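Protein, Family 18 Chitinase (Crocus vernus, PDB 3SIM) probably hydrolyses the beta-1,4 glycosidic bonds of chitin, as a plant glycoside hydrolase of family 18 with a TIM-barrel fold. Local coordinates at residues I183-F187 against K188-S192. Residues are numbered along the deposited sequence; the frame is centred on the assembly and turned at random.
Sequences INYQF and KAYDS
F187 and Y190 lie side by side and point the same way, with CD1 of F187 3.9 Å from CE2 of Y190, and this aromatic side is the closely packed part of the turn. Y185 adds a third ring to this side, which F199 against F187 and Y202 stacked on Y190 extend: its CD1 sits over the centre of the F187 ring, 3.9 Å above the plane, while its CE1 comes to 4.1 Å from the hydroxyl OH of Y190, the two tyrosine side chains crossing at about a right angle. With chi1 at -152°, CG of Y185 lies roughly opposite its own backbone N, which carries the ring forward to these later residues; its own hydroxyl is hydrogen-bonded to D166 and K209. Two backbone bonds from residue i+3 to residue i wind the chain into a short 3-10 turn. A189 N donates to Q186 O at 3.1 Å, and Y190 N reaches F187 O at a longer 3.3 Å. Both are nearly straight in N-H...O terms (162° and 160°), yet each donor stands well above the carbonyl plane. The turn follows strand 182-184 and begins the loop to helix 196-209, within the beta-alpha succession of the TIM barrel. K188 leaves the turn on another side from the rings and doubles back along the chain, through bends at chi2 and chi4, until its CE lies 3.9 Å from CB of Q186. Its amino group also makes a cation-pi contact with W253, so an alanine here would probably leave that indole without its charged partner and remove the methylenes that lie against Q186. Packing is looser at A189, whose CB lies 3.3 Å from Q186 O on the exposed side of the turn.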
loop_
_atom_site.group_PDB
_atom_site.type_symbol
_atom_site.label_atom_id
_atom_site.label_comp_id
_atom_site.label_asym_id
_atom_site.label_seq_id
_atom_site.Cartn_x
_atom_site.Cartn_y
_atom_site.Cartn_z
ATOM N N ILE A 183 3.639 -3.198 7.637
ATOM C CA ILE A 183 4.570 -2.679 6.691
ATOM C C ILE A 183 4.600 -3.546 5.439
ATOM O O ILE A 183 5.054 -4.639 5.448
ATOM C CB ILE A 183 5.958 -2.522 7.314
ATOM C CG1 ILE A 183 5.870 -1.777 8.622
ATOM C CG2 ILE A 183 6.929 -1.828 6.360
ATOM C CD1 ILE A 183 7.067 -1.784 9.332
ATOM N N ASN A 184 4.061 -2.997 4.384
ATOM C CA ASN A 184 4.028 -3.626 3.114
ATOM C C ASN A 184 5.303 -3.344 2.301
ATOM O O ASN A 184 5.295 -2.565 1.398
ATOM C CB ASN A 184 2.745 -3.316 2.353
ATOM C CG ASN A 184 1.466 -3.538 3.173
ATOM O OD1 ASN A 184 1.319 -4.459 3.949
ATOM N ND2 ASN A 184 0.538 -2.697 2.918
ATOM N N TYR A 185 6.382 -4.032 2.675
ATOM C CA TYR A 185 7.696 -3.782 2.112
ATOM C C TYR A 185 7.679 -4.237 0.674
ATOM O O TYR A 185 7.127 -5.202 0.369
ATOM C CB TYR A 185 8.839 -4.450 2.889
ATOM C CG TYR A 185 10.157 -3.778 2.820
ATOM C CD1 TYR A 185 11.151 -4.216 1.962
ATOM C CD2 TYR A 185 10.448 -2.706 3.624
ATOM C CE1 TYR A 185 12.396 -3.625 1.920
ATOM C CE2 TYR A 185 11.636 -2.089 3.580
ATOM C CZ TYR A 185 12.626 -2.528 2.713
ATOM O OH TYR A 185 13.800 -1.883 2.643
ATOM N N GLN A 186 8.224 -3.405 -0.176
ATOM C CA GLN A 186 8.212 -3.552 -1.613
ATOM C C GLN A 186 9.465 -4.380 -2.093
ATOM O O GLN A 186 10.443 -3.864 -2.572
ATOM C CB GLN A 186 7.999 -2.183 -2.308
ATOM C CG GLN A 186 6.701 -1.413 -2.045
ATOM C CD GLN A 186 6.447 -0.295 -3.071
ATOM O OE1 GLN A 186 6.211 0.833 -2.725
ATOM N NE2 GLN A 186 6.513 -0.646 -4.314
ATOM N N PHE A 187 9.374 -5.674 -1.931
ATOM C CA PHE A 187 10.431 -6.593 -2.296
ATOM C C PHE A 187 10.697 -6.598 -3.828
ATOM O O PHE A 187 11.744 -6.915 -4.249
ATOM C CB PHE A 187 10.281 -7.993 -1.665
ATOM C CG PHE A 187 10.503 -8.036 -0.169
ATOM C CD1 PHE A 187 11.744 -8.204 0.371
ATOM C CD2 PHE A 187 9.459 -7.899 0.685
ATOM C CE1 PHE A 187 11.917 -8.220 1.716
ATOM C CE2 PHE A 187 9.637 -7.925 2.004
ATOM C CZ PHE A 187 10.862 -8.069 2.530
ATOM N N LYS A 188 9.746 -6.144 -4.614
ATOM C CA LYS A 188 9.964 -6.051 -6.050
ATOM C C LYS A 188 11.074 -5.040 -6.432
ATOM O O LYS A 188 11.578 -5.067 -7.482
ATOM C CB LYS A 188 8.668 -5.894 -6.852
ATOM C CG LYS A 188 7.759 -4.816 -6.456
ATOM C CD LYS A 188 6.863 -5.226 -5.266
ATOM C CE LYS A 188 5.875 -4.173 -4.902
ATOM N NZ LYS A 188 5.953 -3.181 -5.797
ATOM N N ALA A 189 11.474 -4.214 -5.494
ATOM C CA ALA A 189 12.566 -3.282 -5.644
ATOM C C ALA A 189 13.970 -3.888 -5.856
ATOM O O ALA A 189 14.774 -3.299 -6.449
ATOM C CB ALA A 189 12.557 -2.245 -4.571
ATOM N N TYR A 190 14.199 -5.066 -5.343
ATOM C CA TYR A 190 15.457 -5.741 -5.534
ATOM C C TYR A 190 15.638 -6.285 -6.964
ATOM O O TYR A 190 14.681 -6.397 -7.693
ATOM C CB TYR A 190 15.617 -6.832 -4.504
ATOM C CG TYR A 190 15.724 -6.365 -3.053
ATOM C CD1 TYR A 190 16.912 -5.905 -2.536
ATOM C CD2 TYR A 190 14.665 -6.464 -2.199
ATOM C CE1 TYR A 190 17.014 -5.529 -1.257
ATOM C CE2 TYR A 190 14.766 -6.063 -0.930
ATOM C CZ TYR A 190 15.936 -5.591 -0.466
ATOM O OH TYR A 190 16.031 -5.229 0.789
ATOM N N ASP A 191 16.859 -6.654 -7.325
ATOM C CA ASP A 191 17.190 -7.168 -8.654
ATOM C C ASP A 191 16.464 -8.436 -8.993
ATOM O O ASP A 191 16.136 -9.187 -8.164
ATOM C CB ASP A 191 18.636 -7.617 -8.777
ATOM C CG ASP A 191 19.573 -6.557 -8.699
ATOM O OD1 ASP A 191 19.285 -5.414 -9.058
ATOM O OD2 ASP A 191 20.626 -6.885 -8.221
ATOM N N SER A 192 16.308 -8.646 -10.282
ATOM C CA SER A 192 15.693 -9.819 -10.888
ATOM C C SER A 192 16.483 -11.118 -10.616
ATOM O O SER A 192 15.942 -12.161 -10.593
ATOM C CB SER A 192 15.442 -9.575 -12.382
ATOM O OG SER A 192 16.626 -9.530 -13.120
#